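Local atomic coordinates of putative NADPH:quinone oxidoreductase (Ralstonia eutropha, PDB entry 3IUP), a protein that binds NADPH and probably catalyses the NADPH-dependent reduction of quinones, as its relatives among the medium-chain quinone oxidoreductases do. Residues Ser4-Arg9 with Tyr127-Cys132; Ser15-Leu20 with Ile71-Val76; Gly50-Ala55 with Met92-Glu97; Ile346-Val351 with Tyr369-Asn374. One frame throughout, in Å; residues are numbered along the deposited sequence. Where two conformers were deposited one is given.

How the contacts relate
All four contacts lie in what is probably the GroES-like domain, away from the parallel nucleotide-binding sheet. Contacts 1, 2 and 3 meet on the antiparallel sheet in which strand 4-12 lies between strands 17-26 and 90-93, while contacts 1 and 4 reach the mixed sheet built round strand 34-43. Contacts 1 and 4 are the closest pair, their centres about 12 Å apart; contacts 1 and 2 lie about 21 Å apart. Along the chain contacts 2 and 3 interleave inside the loop closed by contact 1, and contact 4 follows. Leu8, Leu52 and Val351 carry apolar packing between contacts 1, 3 and 4, so the chain's two ends are fastened into one domain.

Contact 1 of 4, residues Ser4-Arg9 with Tyr127-Cys132; sequences SALQLR and YSQYRC
Ala5 opens the contact by setting its CB at the edge of the Tyr130 ring, 3.8 Å from CD2, where the N-terminal strand of the GroES-like fold crosses the strand that begins at Tyr130. At Leu6 both backbone polar atoms are used: N-H donates to Gln129 OE1 at 2.8 Å, coming in tilted from the carbonyl plane of the amide, and O accepts from Gln129 N. The Gln129 side chain reaches this N-H because it is extended beyond CG (chi2 -174°), and it runs alongside the Leu6 side chain in the same direction. Water 1 takes a hydrogen bond from Tyr130 N and gives one to Leu6 O, a second link between the segments. At Gln7 a single beta bridge to Ser128 draws the CA atoms to 4.0 Å, and the Gln7 side chain lies over Ser128, with CG 3.6 Å from Ser128 CB; Ser128 OG itself bonds to Ala125 O. Leu8 N donates to Tyr127 O at 2.9 Å, its CB packs on Tyr127 CB, Val351 packs on Leu8, and Leu348 on Tyr127. In the conformer given, Arg9 grips the Gln7 amide from within its own strand: NH1 and NH2 both donate to OE1, NH2 at 2.8 Å.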
loop_
_atom_site.group_PDB
_atom_site.type_symbol
_atom_site.label_atom_id
_atom_site.label_comp_id
_atom_site.label_asym_id
_atom_site.label_seq_id
_atom_site.Cartn_x
_atom_site.Cartn_y
_atom_site.Cartn_z
ATOM N N SER A 4 35.891 29.997 -13.890
ATOM C CA SER A 4 35.403 28.848 -13.150
ATOM C C SER A 4 34.974 29.337 -11.774
ATOM O O SER A 4 35.303 30.446 -11.343
ATOM C CB SER A 4 36.477 27.785 -13.018
ATOM O OG SER A 4 37.600 28.363 -12.398
ATOM N N ALA A 5 34.206 28.494 -11.104
ATOM C CA ALA A 5 33.608 28.821 -9.840
ATOM C C ALA A 5 33.307 27.507 -9.142
ATOM O O ALA A 5 33.533 26.438 -9.697
ATOM C CB ALA A 5 32.356 29.635 -10.020
ATOM N N LEU A 6 32.802 27.574 -7.925
ATOM C CA LEU A 6 32.745 26.390 -7.100
ATOM C C LEU A 6 31.376 25.716 -7.165
ATOM O O LEU A 6 30.338 26.376 -7.317
ATOM C CB LEU A 6 33.059 26.761 -5.640
ATOM C CG LEU A 6 34.447 27.363 -5.415
ATOM C CD1 LEU A 6 34.573 27.699 -3.941
ATOM C CD2 LEU A 6 35.495 26.355 -5.859
ATOM N N GLN A 7 31.394 24.395 -7.017
ATOM C CA GLN A 7 30.174 23.602 -6.867
ATOM C C GLN A 7 30.437 22.475 -5.905
ATOM O O GLN A 7 31.488 21.867 -5.952
ATOM C CB GLN A 7 29.728 22.993 -8.183
ATOM C CG GLN A 7 29.604 23.982 -9.289
ATOM C CD GLN A 7 28.742 23.476 -10.398
ATOM O OE1 GLN A 7 28.494 22.276 -10.501
ATOM N NE2 GLN A 7 28.284 24.390 -11.251
ATOM N N LEU A 8 29.496 22.206 -5.017
ATOM C CA LEU A 8 29.706 21.114 -4.085
ATOM C C LEU A 8 29.607 19.777 -4.824
ATOM O O LEU A 8 28.784 19.623 -5.763
ATOM C CB LEU A 8 28.633 21.195 -3.008
ATOM C CG LEU A 8 28.650 20.216 -1.865
ATOM C CD1 LEU A 8 28.030 21.039 -0.669
ATOM C CD2 LEU A 8 27.857 18.936 -2.193
ATOM N N ARG A 9 30.407 18.810 -4.414
ATOM C CA ARG A 9 30.318 17.460 -4.946
ATOM C C ARG A 9 30.275 16.429 -3.817
ATOM O O ARG A 9 30.987 16.568 -2.790
ATOM C CB ARG A 9 31.494 17.159 -5.869
ATOM C CG ARG A 9 31.476 17.991 -7.172
ATOM C CD ARG A 9 30.415 17.480 -8.120
ATOM N NE ARG A 9 30.407 18.162 -9.414
ATOM C CZ ARG A 9 29.714 19.281 -9.648
ATOM N NH1 ARG A 9 29.025 19.871 -8.662
ATOM N NH2 ARG A 9 29.736 19.830 -10.849
ATOM N N TYR A 127 23.638 23.619 -5.477
ATOM C CA TYR A 127 24.667 24.003 -4.502
ATOM C C TYR A 127 25.959 24.336 -5.288
ATOM O O TYR A 127 26.928 23.564 -5.326
ATOM C CB TYR A 127 24.946 22.944 -3.457
ATOM C CG TYR A 127 23.742 22.547 -2.632
ATOM C CD1 TYR A 127 22.555 23.275 -2.631
ATOM C CD2 TYR A 127 23.780 21.378 -1.884
ATOM C CE1 TYR A 127 21.469 22.850 -1.871
ATOM C CE2 TYR A 127 22.708 20.962 -1.137
ATOM C CZ TYR A 127 21.543 21.716 -1.107
ATOM O OH TYR A 127 20.476 21.249 -0.391
ATOM N N SER A 128 25.884 25.484 -5.950
ATOM C CA SER A 128 26.840 25.886 -7.022
ATOM C C SER A 128 26.801 27.375 -7.107
ATOM O O SER A 128 25.736 27.985 -6.978
ATOM C CB SER A 128 26.434 25.348 -8.411
ATOM O OG SER A 128 26.296 23.931 -8.396
ATOM N N GLN A 129 27.940 28.001 -7.360
ATOM C CA GLN A 129 27.894 29.445 -7.531
ATOM C C GLN A 129 27.085 29.874 -8.758
ATOM O O GLN A 129 26.345 30.878 -8.696
ATOM C CB GLN A 129 29.300 30.006 -7.635
ATOM C CG GLN A 129 30.081 29.966 -6.349
ATOM C CD GLN A 129 31.429 30.661 -6.470
ATOM O OE1 GLN A 129 32.460 30.017 -6.510
ATOM N NE2 GLN A 129 31.412 32.006 -6.524
ATOM N N TYR A 130 27.242 29.126 -9.852
ATOM C CA TYR A 130 26.567 29.463 -11.149
ATOM C C TYR A 130 25.998 28.227 -11.724
ATOM O O TYR A 130 26.647 27.175 -11.645
ATOM C CB TYR A 130 27.581 30.038 -12.161
ATOM C CG TYR A 130 28.062 31.374 -11.731
ATOM C CD1 TYR A 130 27.334 32.515 -12.045
ATOM C CD2 TYR A 130 29.218 31.500 -10.964
ATOM C CE1 TYR A 130 27.759 33.758 -11.605
ATOM C CE2 TYR A 130 29.641 32.727 -10.499
ATOM C CZ TYR A 130 28.912 33.848 -10.823
ATOM O OH TYR A 130 29.304 35.089 -10.381
ATOM N N ARG A 131 24.792 28.341 -12.310
ATOM C CA ARG A 131 24.183 27.209 -13.030
ATOM C C ARG A 131 23.677 27.677 -14.373
ATOM O O ARG A 131 23.025 28.726 -14.450
ATOM C CB ARG A 131 23.064 26.544 -12.201
ATOM C CG ARG A 131 23.626 25.551 -11.194
ATOM C CD ARG A 131 23.985 24.217 -11.842
ATOM N NE ARG A 131 22.778 23.421 -12.046
ATOM C CZ ARG A 131 22.292 23.019 -13.219
ATOM N NH1 ARG A 131 22.930 23.292 -14.365
ATOM N NH2 ARG A 131 21.175 22.303 -13.247
ATOM N N CYS A 132 24.011 26.903 -15.396
ATOM C CA CYS A 132 23.582 27.112 -16.765
ATOM C C CYS A 132 22.445 26.164 -17.032
ATOM O O CYS A 132 22.621 24.932 -17.003
ATOM C CB CYS A 132 24.704 26.830 -17.727
ATOM S SG CYS A 132 24.242 27.188 -19.427
HETATM O O HOH W 1 29.596 27.334 -10.026
HETATM O O HOH W 2 26.461 20.715 -6.561
#

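Contact 2 of 4, residues Ser15-Leu20 with Ile71-Val76; sequences SGELEL and IVTARV
With CG beside the backbone N and the chain bent at chi2 and chi3 (-65° and -49°), Arg75 curls back across the Gly16 backbone, laying one face of the guanidinium over Gly16 O, while NH2 donates to Ser15 O at 3.0 Å. That bond is imperfect, with 135° at the hydrogen and the oxygen tilted out of the guanidinium plane. Gly16, at positive phi, has no CB to obstruct the guanidinium, and its O accepts a nearly straight bond from Val76 N at 2.8 Å. Further along, Leu18 pairs with Ala74 and Leu20 with Val72 as hydrogen-bonded pairs, each using both N-H and O. Leu20 CB and Val72 CB lie side by side, 4.1 Å apart, on the buried face, where Leu52 and Phe53 of helix 46-53 touch Leu20. The face bearing Glu17, Glu19, Thr73 and Arg75 is more exposed. There Thr73 CG2 is 4.1 Å from Glu19 CB, and the extended Glu17 chain slants over Thr73 to put OE2 3.9 Å from CG2. Both carboxylates form salt bridges to Lys13. Regular antiparallel pairing of this kind, with one face turned to a helix and the other bearing charged groups, fits the antiparallel sheet of the GroES-like domain.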
loop_
_atom_site.group_PDB
_atom_site.type_symbol
_atom_site.label_atom_id
_atom_site.label_comp_id
_atom_site.label_asym_id
_atom_site.label_seq_id
_atom_site.Cartn_x
_atom_site.Cartn_y
_atom_site.Cartn_z
ATOM N N SER A 15 35.544 2.102 -2.551
ATOM C CA SER A 15 36.257 1.861 -1.287
ATOM C C SER A 15 35.393 1.936 -0.007
ATOM O O SER A 15 35.882 1.558 1.070
ATOM C CB SER A 15 37.388 2.869 -1.161
ATOM O OG SER A 15 36.912 4.182 -0.922
ATOM N N GLY A 16 34.141 2.401 -0.099
ATOM C CA GLY A 16 33.263 2.525 1.074
ATOM C C GLY A 16 33.337 3.909 1.702
ATOM O O GLY A 16 32.750 4.144 2.757
ATOM N N GLU A 17 34.049 4.831 1.063
ATOM C CA GLU A 17 34.243 6.167 1.590
ATOM C C GLU A 17 33.340 7.173 0.869
ATOM O O GLU A 17 33.282 7.189 -0.326
ATOM C CB GLU A 17 35.685 6.588 1.428
ATOM C CG GLU A 17 35.979 8.058 1.766
ATOM C CD GLU A 17 37.440 8.475 1.542
ATOM O OE1 GLU A 17 38.276 8.112 2.393
ATOM O OE2 GLU A 17 37.764 9.205 0.552
ATOM N N LEU A 18 32.672 8.014 1.646
ATOM C CA LEU A 18 32.044 9.248 1.178
ATOM C C LEU A 18 33.075 10.367 1.271
ATOM O O LEU A 18 33.696 10.522 2.286
ATOM C CB LEU A 18 30.827 9.593 2.052
ATOM C CG LEU A 18 30.236 10.992 1.823
ATOM C CD1 LEU A 18 29.587 11.106 0.447
ATOM C CD2 LEU A 18 29.242 11.425 2.900
ATOM N N GLU A 19 33.303 11.097 0.178
ATOM C CA GLU A 19 34.032 12.361 0.168
ATOM C C GLU A 19 33.134 13.515 -0.329
ATOM O O GLU A 19 32.561 13.466 -1.440
ATOM C CB GLU A 19 35.305 12.287 -0.689
ATOM C CG GLU A 19 36.093 13.604 -0.704
ATOM C CD GLU A 19 37.329 13.626 -1.613
ATOM O OE1 GLU A 19 37.696 12.585 -2.197
ATOM O OE2 GLU A 19 37.958 14.687 -1.756
ATOM N N LEU A 20 33.056 14.561 0.489
ATOM C CA LEU A 20 32.356 15.789 0.198
ATOM C C LEU A 20 33.380 16.847 -0.012
ATOM O O LEU A 20 34.315 16.987 0.788
ATOM C CB LEU A 20 31.452 16.230 1.378
ATOM C CG LEU A 20 30.349 15.264 1.718
ATOM C CD1 LEU A 20 29.544 15.724 2.952
ATOM C CD2 LEU A 20 29.413 15.122 0.539
ATOM N N ILE A 71 37.003 19.513 3.060
ATOM C CA ILE A 71 36.660 18.125 2.735
ATOM C C ILE A 71 36.057 17.398 3.935
ATOM O O ILE A 71 36.521 17.548 5.078
ATOM C CB ILE A 71 37.903 17.372 2.255
ATOM C CG1 ILE A 71 38.504 18.064 1.041
ATOM C CG2 ILE A 71 37.556 15.916 1.934
ATOM C CD1 ILE A 71 39.959 17.787 0.865
ATOM N N VAL A 72 34.998 16.647 3.718
ATOM C CA VAL A 72 34.494 15.732 4.723
ATOM C C VAL A 72 34.550 14.312 4.133
ATOM O O VAL A 72 34.106 14.084 2.999
ATOM C CB VAL A 72 33.060 16.070 5.184
ATOM C CG1 VAL A 72 32.543 15.042 6.231
ATOM C CG2 VAL A 72 32.995 17.515 5.702
ATOM N N THR A 73 35.115 13.376 4.913
ATOM C CA THR A 73 35.053 11.944 4.597
ATOM C C THR A 73 34.370 11.134 5.695
ATOM O O THR A 73 34.382 11.520 6.849
ATOM C CB THR A 73 36.447 11.400 4.237
ATOM O OG1 THR A 73 37.354 11.620 5.314
ATOM C CG2 THR A 73 37.012 12.150 3.062
ATOM N N ALA A 74 33.689 10.062 5.318
ATOM C CA ALA A 74 32.927 9.236 6.273
ATOM C C ALA A 74 32.833 7.843 5.651
ATOM O O ALA A 74 33.127 7.683 4.441
ATOM C CB ALA A 74 31.534 9.827 6.514
ATOM N N ARG A 75 32.394 6.847 6.427
ATOM C CA ARG A 75 32.303 5.486 5.939
ATOM C C ARG A 75 30.867 5.096 5.691
ATOM O O ARG A 75 29.956 5.473 6.454
ATOM C CB ARG A 75 32.918 4.527 6.985
ATOM C CG ARG A 75 34.282 4.934 7.450
ATOM C CD ARG A 75 35.262 4.859 6.305
ATOM N NE ARG A 75 35.152 3.567 5.618
ATOM C CZ ARG A 75 35.891 3.232 4.568
ATOM N NH1 ARG A 75 36.800 4.070 4.093
ATOM N NH2 ARG A 75 35.706 2.060 3.997
ATOM N N VAL A 76 30.649 4.375 4.603
ATOM C CA VAL A 76 29.382 3.758 4.317
ATOM C C VAL A 76 29.500 2.310 4.821
ATOM O O VAL A 76 30.486 1.659 4.542
ATOM C CB VAL A 76 29.074 3.787 2.822
ATOM C CG1 VAL A 76 27.704 3.111 2.511
ATOM C CG2 VAL A 76 29.131 5.247 2.322
#

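Contact 3 of 4, residues Gly50-Ala55 with Met92-Glu97; sequences GLLFGA and MPVGNE
Leu51 has the largest part in this contact, pushing its two methyl groups from helix 46-53 against the chain at Met92-Val94. CG stands anti to the backbone N (chi1 -176°), which sends CD2 across to Pro93 O at 3.4 Å and on to Val94 CG2 at 4.2 Å. On the buried side Leu52 CB meets Val94 CG1 at 4.1 Å, and both residues also touch Leu8. Toward the partner subunit the contact thins to one methyl pair between residues that are only partly buried. Met92, a selenomethionine, is bent at chi2 and chi3, and its side chain crosses that of Leu51 at about a right angle, so that CE comes to 4.0 Å from Leu51 CD1. Tyr272 of the second subunit packs on Met92 and Arg274 of the second subunit on Leu51, so the partly exposed end of the contact lies at the dimer interface. No hydrogen bond joins the two segments, and the buried surface between them is modest, 211 Å². Polar links instead run to neighbours: Leu51 O accepts from Arg87 NH1, Leu52 O from Ser10 OG, and Asn96 N donates to Asp48 OD1 earlier in the same helix as Leu51. Here the last turn of helix 46-53, ended by Gly54 at positive phi, rests against the chain leaving strand 90-93, with strand 4-12 beside Leu52 and Val94 and helix 354-360 against Leu52 and Phe53.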
loop_
_atom_site.group_PDB
_atom_site.type_symbol
_atom_site.label_atom_id
_atom_site.label_comp_id
_atom_site.label_asym_id
_atom_site.label_seq_id
_atom_site.Cartn_x
_atom_site.Cartn_y
_atom_site.Cartn_z
ATOM N N GLY A 50 19.810 13.441 1.681
ATOM C CA GLY A 50 19.896 12.033 1.261
ATOM C C GLY A 50 20.991 11.857 0.224
ATOM O O GLY A 50 21.843 10.968 0.305
ATOM N N LEU A 51 21.024 12.768 -0.721
ATOM C CA LEU A 51 22.054 12.702 -1.775
ATOM C C LEU A 51 23.404 13.153 -1.260
ATOM O O LEU A 51 24.447 12.545 -1.544
ATOM C CB LEU A 51 21.607 13.541 -2.970
ATOM C CG LEU A 51 22.543 13.490 -4.164
ATOM C CD1 LEU A 51 22.687 12.033 -4.703
ATOM C CD2 LEU A 51 22.016 14.477 -5.238
ATOM N N LEU A 52 23.397 14.194 -0.454
ATOM C CA LEU A 52 24.615 14.762 0.070
ATOM C C LEU A 52 25.462 13.733 0.853
ATOM O O LEU A 52 26.671 13.599 0.642
ATOM C CB LEU A 52 24.258 15.967 0.931
ATOM C CG LEU A 52 25.368 16.787 1.560
ATOM C CD1 LEU A 52 26.325 17.389 0.460
ATOM C CD2 LEU A 52 24.690 17.899 2.446
ATOM N N PHE A 53 24.811 13.002 1.743
ATOM C CA PHE A 53 25.513 12.088 2.641
ATOM C C PHE A 53 25.356 10.643 2.241
ATOM O O PHE A 53 26.041 9.785 2.773
ATOM C CB PHE A 53 25.006 12.276 4.082
ATOM C CG PHE A 53 25.152 13.675 4.583
ATOM C CD1 PHE A 53 26.365 14.304 4.530
ATOM C CD2 PHE A 53 24.059 14.350 5.169
ATOM C CE1 PHE A 53 26.518 15.600 4.986
ATOM C CE2 PHE A 53 24.211 15.650 5.637
ATOM C CZ PHE A 53 25.429 16.261 5.553
ATOM N N GLY A 54 24.417 10.363 1.361
ATOM C CA GLY A 54 24.147 8.983 0.969
ATOM C C GLY A 54 23.824 8.121 2.185
ATOM O O GLY A 54 23.248 8.590 3.175
ATOM N N ALA A 55 24.231 6.859 2.119
ATOM C CA ALA A 55 24.088 5.928 3.247
ATOM C C ALA A 55 25.263 6.017 4.187
ATOM O O ALA A 55 25.484 5.082 4.966
ATOM C CB ALA A 55 23.930 4.484 2.711
HETATM N N MSE A 92 28.826 13.454 -7.621
HETATM C CA MSE A 92 27.437 13.930 -7.733
HETATM C C MSE A 92 27.281 15.357 -7.310
HETATM O O MSE A 92 27.610 15.720 -6.201
HETATM C CB MSE A 92 26.473 13.107 -6.858
HETATM C CG MSE A 92 26.557 11.630 -7.000
HETATM SE SE MSE A 92 25.973 11.075 -8.765
HETATM C CE MSE A 92 24.081 10.972 -8.345
ATOM N N PRO A 93 26.736 16.204 -8.195
ATOM C CA PRO A 93 26.297 17.502 -7.767
ATOM C C PRO A 93 25.080 17.366 -6.855
ATOM O O PRO A 93 24.386 16.348 -6.881
ATOM C CB PRO A 93 25.930 18.202 -9.086
ATOM C CG PRO A 93 26.260 17.299 -10.163
ATOM C CD PRO A 93 26.403 15.935 -9.605
ATOM N N VAL A 94 24.809 18.378 -6.042
ATOM C CA VAL A 94 23.746 18.260 -5.049
ATOM C C VAL A 94 22.913 19.527 -5.067
ATOM O O VAL A 94 23.408 20.602 -5.420
ATOM C CB VAL A 94 24.348 17.994 -3.641
ATOM C CG1 VAL A 94 23.226 17.835 -2.591
ATOM C CG2 VAL A 94 25.207 16.753 -3.659
ATOM N N GLY A 95 21.646 19.402 -4.678
ATOM C CA GLY A 95 20.766 20.524 -4.476
ATOM C C GLY A 95 19.711 20.576 -5.549
ATOM O O GLY A 95 19.997 20.930 -6.691
ATOM N N ASN A 96 18.476 20.223 -5.186
ATOM C CA ASN A 96 17.384 20.162 -6.162
ATOM C C ASN A 96 16.996 21.513 -6.698
ATOM O O ASN A 96 16.805 21.654 -7.899
ATOM C CB ASN A 96 16.113 19.532 -5.566
ATOM C CG ASN A 96 16.183 18.037 -5.517
ATOM O OD1 ASN A 96 16.401 17.394 -6.545
ATOM N ND2 ASN A 96 15.939 17.451 -4.339
ATOM N N GLU A 97 16.830 22.490 -5.812
ATOM C CA GLU A 97 16.168 23.733 -6.154
ATOM C C GLU A 97 16.924 24.917 -5.586
ATOM O O GLU A 97 17.669 24.785 -4.607
ATOM C CB GLU A 97 14.705 23.769 -5.611
ATOM C CG GLU A 97 14.578 23.821 -4.115
ATOM C CD GLU A 97 13.137 23.841 -3.588
ATOM O OE1 GLU A 97 12.221 24.257 -4.346
ATOM O OE2 GLU A 97 12.970 23.539 -2.372
#

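Contact 4 of 4, residues Ile346-Val351 with Tyr369-Asn374; sequences ISLAEV and YLINPN
A short parallel strand pair that runs into a capped helical turn joins Ile346-Val351 to Tyr369-Asn374, in the part of the chain that returns from the nucleotide-binding domain to the GroES-like fold. Ile346 is held by both its backbone polar atoms: N donates to Leu370 O and O accepts from Asn372 N, each at 2.8 Å. Its side chain has CG1 wedged between the backbone N and carbonyl carbon (chi1 61°), which carries CD1 to the edge of the Tyr369 ring, 3.8 Å from CD2 and in the ring plane. Ile371 packs against the helical turn. Its CD1 is pressed to 3.5 Å from Val351 CG2, a close approach for two methyl groups, the two side chains crossing at about a right angle, while its CG2 meets Leu348 CD1 at 4.0 Å. Ser347 and Glu350 form a capping box: Glu350 N donates to Ser347 OG, and Ser347 N to Glu350 OE1 at 2.9 Å. Water 3 ties the start of the turn to the other segment, accepting from Leu348 N and donating to Pro373 O at 2.7 Å. Beyond the pair, an Asx turn at Asn372 leads to Asn374, whose ND2 bonds to Ile39 O and Gln129 O. Strand 369-372 thus lies between strands 344-347 and 34-43, with Met356 of helix 354-360 covering Ile346 and Tyr369.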
loop_
_atom_site.group_PDB
_atom_site.type_symbol
_atom_site.label_atom_id
_atom_site.label_comp_id
_atom_site.label_asym_id
_atom_site.label_seq_id
_atom_site.Cartn_x
_atom_site.Cartn_y
_atom_site.Cartn_z
ATOM N N ILE A 346 23.918 29.974 5.264
ATOM C CA ILE A 346 25.332 29.625 5.314
ATOM C C ILE A 346 25.984 29.654 3.946
ATOM O O ILE A 346 25.308 29.510 2.926
ATOM C CB ILE A 346 25.543 28.230 5.954
ATOM C CG1 ILE A 346 24.836 27.132 5.150
ATOM C CG2 ILE A 346 25.014 28.198 7.403
ATOM C CD1 ILE A 346 25.115 25.706 5.668
ATOM N N SER A 347 27.302 29.824 3.917
ATOM C CA SER A 347 28.079 29.718 2.699
ATOM C C SER A 347 28.229 28.285 2.224
ATOM O O SER A 347 28.051 27.300 2.958
ATOM C CB SER A 347 29.497 30.287 2.893
ATOM O OG SER A 347 30.217 29.490 3.814
ATOM N N LEU A 348 28.737 28.164 1.015
ATOM C CA LEU A 348 29.058 26.836 0.472
ATOM C C LEU A 348 30.069 26.054 1.321
ATOM O O LEU A 348 29.845 24.898 1.668
ATOM C CB LEU A 348 29.546 27.009 -0.975
ATOM C CG LEU A 348 29.251 25.881 -1.912
ATOM C CD1 LEU A 348 27.785 25.577 -2.061
ATOM C CD2 LEU A 348 29.881 26.237 -3.289
ATOM N N ALA A 349 31.138 26.712 1.737
ATOM C CA ALA A 349 32.140 26.085 2.617
ATOM C C ALA A 349 31.544 25.625 3.958
ATOM O O ALA A 349 31.904 24.557 4.485
ATOM C CB ALA A 349 33.280 27.014 2.842
ATOM N N GLU A 350 30.594 26.401 4.482
ATOM C CA GLU A 350 29.953 26.055 5.747
ATOM C C GLU A 350 29.028 24.827 5.701
ATOM O O GLU A 350 28.762 24.218 6.732
ATOM C CB GLU A 350 29.194 27.289 6.276
ATOM C CG GLU A 350 30.088 28.372 6.796
ATOM C CD GLU A 350 29.323 29.650 7.206
ATOM O OE1 GLU A 350 28.256 29.996 6.631
ATOM O OE2 GLU A 350 29.815 30.345 8.132
ATOM N N VAL A 351 28.555 24.432 4.509
ATOM C CA VAL A 351 27.828 23.204 4.340
ATOM C C VAL A 351 28.687 22.027 4.819
ATOM O O VAL A 351 28.153 21.035 5.307
ATOM C CB VAL A 351 27.384 23.020 2.852
ATOM C CG1 VAL A 351 26.655 21.704 2.588
ATOM C CG2 VAL A 351 26.561 24.251 2.382
ATOM N N TYR A 369 18.209 24.997 7.094
ATOM C CA TYR A 369 19.311 25.876 6.712
ATOM C C TYR A 369 19.173 26.265 5.236
ATOM O O TYR A 369 18.787 25.439 4.428
ATOM C CB TYR A 369 20.661 25.193 6.951
ATOM C CG TYR A 369 21.219 25.316 8.359
ATOM C CD1 TYR A 369 20.399 25.342 9.474
ATOM C CD2 TYR A 369 22.602 25.399 8.554
ATOM C CE1 TYR A 369 20.958 25.468 10.757
ATOM C CE2 TYR A 369 23.162 25.522 9.816
ATOM C CZ TYR A 369 22.329 25.561 10.911
ATOM O OH TYR A 369 22.918 25.670 12.147
ATOM N N LEU A 370 19.542 27.504 4.918
ATOM C CA LEU A 370 19.542 28.042 3.536
ATOM C C LEU A 370 20.995 28.249 3.149
ATOM O O LEU A 370 21.762 28.809 3.929
ATOM C CB LEU A 370 18.837 29.369 3.491
ATOM C CG LEU A 370 18.651 30.008 2.119
ATOM C CD1 LEU A 370 17.700 29.132 1.282
ATOM C CD2 LEU A 370 18.128 31.453 2.288
ATOM N N ILE A 371 21.384 27.771 1.979
ATOM C CA ILE A 371 22.722 28.010 1.479
ATOM C C ILE A 371 22.687 29.171 0.526
ATOM O O ILE A 371 21.808 29.264 -0.366
ATOM C CB ILE A 371 23.296 26.789 0.725
ATOM C CG1 ILE A 371 23.358 25.541 1.608
ATOM C CG2 ILE A 371 24.729 27.078 0.125
ATOM C CD1 ILE A 371 23.451 24.229 0.782
ATOM N N ASN A 372 23.650 30.070 0.678
ATOM C CA ASN A 372 23.919 31.047 -0.351
ATOM C C ASN A 372 25.270 30.715 -0.957
ATOM O O ASN A 372 26.304 31.011 -0.359
ATOM C CB ASN A 372 23.923 32.468 0.209
ATOM C CG ASN A 372 24.313 33.508 -0.844
ATOM O OD1 ASN A 372 24.692 33.181 -1.970
ATOM N ND2 ASN A 372 24.172 34.767 -0.483
ATOM N N PRO A 373 25.288 30.079 -2.142
ATOM C CA PRO A 373 26.567 29.607 -2.709
ATOM C C PRO A 373 27.574 30.682 -2.938
ATOM O O PRO A 373 28.775 30.390 -3.009
ATOM C CB PRO A 373 26.144 29.013 -4.066
ATOM C CG PRO A 373 24.763 28.512 -3.783
ATOM C CD PRO A 373 24.150 29.587 -2.928
ATOM N N ASN A 374 27.105 31.900 -3.128
ATOM C CA ASN A 374 28.003 32.991 -3.353
ATOM C C ASN A 374 28.376 33.811 -2.102
ATOM O O ASN A 374 29.156 34.779 -2.198
ATOM C CB ASN A 374 27.438 33.869 -4.468
ATOM C CG ASN A 374 27.646 33.252 -5.822
ATOM O OD1 ASN A 374 28.740 33.338 -6.368
ATOM N ND2 ASN A 374 26.606 32.568 -6.369
HETATM O O HOH W 3 29.878 30.430 -0.568
#